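Local coordinates for protein Baccell_00875 (Bacteroides cellulosilyticus DSM 14838, PDB 5NO8) that probably acts as a polysaccharide lyase that removes the L-rhamnose caps linked to glucuronic acid in complex arabinogalactan proteins, at residues A[402-407]-A[458-463]. Numbering follows the deposited sequence.
Sequences LVKQYL and YFQMYK
Val403 pushes its two methyl groups against the helix of 458-463, and Gln460 meets them with the aliphatic root of its side chain. CG1 of Val403 comes within 3.5 Å of CB of Gln460 and is 3.6 Å from O of Gln460; this is where the two backbones come nearest, with the CA atoms of Val403 and Gln460 6.5 Å apart. At chi1 177° CG1 of Val403 lies opposite the backbone N and faces Gln460, while CG2, beside that N, meets the sulfur of Met461, CG2 to SD 3.9 Å. Met461 points its CB away from this interface, and the bends at chi2 and chi3 bring its thioether back to the valine.

One turn further on, Leu407 lies across the side chain of Lys463. Its CD2 rests 3.9 Å from the main-chain O of Lys463, while CD1 touches CE of the same lysine, whose aliphatic chain covers the leucine on the more exposed side of the contact.

The side chain of Gln460 bends at chi2 (-75°) and crosses the extended chain of Lys404 at a slant, NE2 of Gln460 lying 3.6 Å from CE of Lys404. Neither polar end is spent on the other: Gln460 NE2 donates to Glu456 one turn back on its own helix, and Lys404 NZ hydrogen-bonds to the carbonyl oxygen of Val685, to a terminal carboxylate oxygen of Leu694 and to a bound glycerol, probably from the crystallisation liquor. The lysine thereby joins helix 396-409 to the C-terminal end of the chain.

Phe470 of helix 469-485 packs on Met461, and Leu498 of helix 496-505 on Gln460. The axes of segments 402-407 and 458-463 approach to 9.7 Å at 19°, a near-parallel pairing within the predominantly helical C-terminal part of the lyase, consistent with an alpha/alpha-toroid arrangement.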
loop_
_atom_site.group_PDB
_atom_site.type_symbol
_atom_site.label_atom_id
_atom_site.label_comp_id
_atom_site.label_asym_id
_atom_site.label_seq_id
_atom_site.Cartn_x
_atom_site.Cartn_y
_atom_site.Cartn_z
ATOM N N LEU A 402 21.886 -8.060 4.151
ATOM C CA LEU A 402 23.330 -7.967 4.431
ATOM C C LEU A 402 24.183 -8.778 3.454
ATOM O O LEU A 402 25.267 -8.315 3.081
ATOM C CB LEU A 402 23.675 -8.276 5.864
ATOM C CG LEU A 402 23.665 -7.089 6.824
ATOM C CD1 LEU A 402 22.366 -6.294 6.836
ATOM C CD2 LEU A 402 24.031 -7.542 8.221
ATOM N N VAL A 403 23.688 -9.935 3.000
ATOM C CA VAL A 403 24.382 -10.672 1.926
ATOM C C VAL A 403 24.474 -9.857 0.644
ATOM O O VAL A 403 25.539 -9.776 0.036
ATOM C CB VAL A 403 23.707 -12.017 1.553
ATOM C CG1 VAL A 403 24.450 -12.656 0.384
ATOM C CG2 VAL A 403 23.683 -12.940 2.736
ATOM N N LYS A 404 23.360 -9.277 0.194
ATOM C CA LYS A 404 23.376 -8.557 -1.066
ATOM C C LYS A 404 24.348 -7.374 -0.956
ATOM O O LYS A 404 25.114 -7.129 -1.876
ATOM C CB LYS A 404 21.978 -8.108 -1.490
ATOM C CG LYS A 404 21.112 -9.283 -1.890
ATOM C CD LYS A 404 19.810 -8.852 -2.519
ATOM C CE LYS A 404 18.947 -10.066 -2.814
ATOM N NZ LYS A 404 17.822 -9.682 -3.691
ATOM N N GLN A 405 24.331 -6.692 0.179
ATOM C CA GLN A 405 25.236 -5.560 0.387
ATOM C C GLN A 405 26.709 -6.050 0.489
ATOM O O GLN A 405 27.621 -5.403 -0.021
ATOM C CB GLN A 405 24.862 -4.753 1.625
ATOM C CG GLN A 405 25.643 -3.444 1.772
ATOM C CD GLN A 405 25.306 -2.345 0.765
ATOM O OE1 GLN A 405 24.609 -2.538 -0.230
ATOM N NE2 GLN A 405 25.859 -1.169 1.017
ATOM N N TYR A 406 26.929 -7.199 1.095
ATOM C CA TYR A 406 28.247 -7.817 1.078
ATOM C C TYR A 406 28.724 -8.088 -0.337
ATOM O O TYR A 406 29.894 -7.822 -0.681
ATOM C CB TYR A 406 28.262 -9.108 1.921
ATOM C CG TYR A 406 29.607 -9.764 1.766
ATOM C CD1 TYR A 406 30.691 -9.325 2.514
ATOM C CD2 TYR A 406 29.813 -10.726 0.795
ATOM C CE1 TYR A 406 31.965 -9.873 2.321
ATOM C CE2 TYR A 406 31.072 -11.288 0.596
ATOM C CZ TYR A 406 32.139 -10.860 1.366
ATOM O OH TYR A 406 33.394 -11.402 1.163
ATOM N N LEU A 407 27.855 -8.606 -1.192
ATOM C CA LEU A 407 28.265 -8.944 -2.551
ATOM C C LEU A 407 28.710 -7.700 -3.341
ATOM O O LEU A 407 29.546 -7.812 -4.250
ATOM C CB LEU A 407 27.169 -9.706 -3.297
ATOM C CG LEU A 407 26.846 -11.093 -2.732
ATOM C CD1 LEU A 407 25.629 -11.656 -3.455
ATOM C CD2 LEU A 407 28.050 -12.012 -2.864
ATOM N N TYR A 458 20.285 -19.211 2.631
ATOM C CA TYR A 458 21.335 -20.215 2.405
ATOM C C TYR A 458 21.915 -20.140 1.007
ATOM O O TYR A 458 23.139 -20.150 0.858
ATOM C CB TYR A 458 20.836 -21.646 2.741
ATOM C CG TYR A 458 20.489 -21.924 4.184
ATOM C CD1 TYR A 458 21.051 -21.226 5.235
ATOM C CD2 TYR A 458 19.602 -22.960 4.506
ATOM C CE1 TYR A 458 20.730 -21.516 6.554
ATOM C CE2 TYR A 458 19.285 -23.263 5.811
ATOM C CZ TYR A 458 19.840 -22.555 6.830
ATOM O OH TYR A 458 19.520 -22.846 8.126
ATOM N N PHE A 459 21.087 -20.014 -0.025
ATOM C CA PHE A 459 21.605 -19.897 -1.372
ATOM C C PHE A 459 22.459 -18.624 -1.546
ATOM O O PHE A 459 23.502 -18.665 -2.205
ATOM C CB PHE A 459 20.505 -19.921 -2.414
ATOM C CG PHE A 459 19.748 -21.231 -2.506
ATOM C CD1 PHE A 459 20.412 -22.440 -2.699
ATOM C CD2 PHE A 459 18.353 -21.241 -2.462
ATOM C CE1 PHE A 459 19.695 -23.630 -2.822
ATOM C CE2 PHE A 459 17.635 -22.419 -2.567
ATOM C CZ PHE A 459 18.310 -23.619 -2.763
ATOM N N GLN A 460 22.048 -17.530 -0.913
ATOM C CA GLN A 460 22.857 -16.297 -0.941
ATOM C C GLN A 460 24.203 -16.505 -0.227
ATOM O O GLN A 460 25.239 -16.011 -0.689
ATOM C CB GLN A 460 22.098 -15.142 -0.283
ATOM C CG GLN A 460 20.799 -14.749 -0.974
ATOM C CD GLN A 460 20.990 -13.971 -2.253
ATOM O OE1 GLN A 460 22.110 -13.815 -2.749
ATOM N NE2 GLN A 460 19.875 -13.499 -2.823
ATOM N N MET A 461 24.175 -17.196 0.912
ATOM C CA MET A 461 25.396 -17.522 1.666
ATOM C C MET A 461 26.394 -18.393 0.890
ATOM O O MET A 461 27.601 -18.301 1.144
ATOM C CB MET A 461 25.083 -18.147 3.017
ATOM C CG MET A 461 24.505 -17.207 4.061
ATOM S SD MET A 461 25.591 -15.862 4.507
ATOM C CE MET A 461 26.956 -16.662 5.390
ATOM N N TYR A 462 25.928 -19.194 -0.065
ATOM C CA TYR A 462 26.841 -19.858 -1.000
ATOM C C TYR A 462 27.627 -18.838 -1.806
ATOM O O TYR A 462 28.838 -18.973 -1.966
ATOM C CB TYR A 462 26.084 -20.792 -1.944
ATOM C CG TYR A 462 26.875 -21.325 -3.126
ATOM C CD1 TYR A 462 28.005 -22.143 -2.942
ATOM C CD2 TYR A 462 26.469 -21.051 -4.421
ATOM C CE1 TYR A 462 28.697 -22.653 -4.033
ATOM C CE2 TYR A 462 27.154 -21.547 -5.513
ATOM C CZ TYR A 462 28.261 -22.353 -5.318
ATOM O OH TYR A 462 28.908 -22.808 -6.448
ATOM N N LYS A 463 26.937 -17.802 -2.286
ATOM C CA LYS A 463 27.595 -16.731 -3.059
ATOM C C LYS A 463 28.630 -15.981 -2.217
ATOM O O LYS A 463 29.620 -15.533 -2.754
ATOM C CB LYS A 463 26.563 -15.754 -3.655
ATOM C CG LYS A 463 25.533 -16.404 -4.574
ATOM C CD LYS A 463 24.525 -15.398 -5.117
ATOM C CE LYS A 463 25.055 -14.649 -6.321
ATOM N NZ LYS A 463 24.051 -13.687 -6.839
#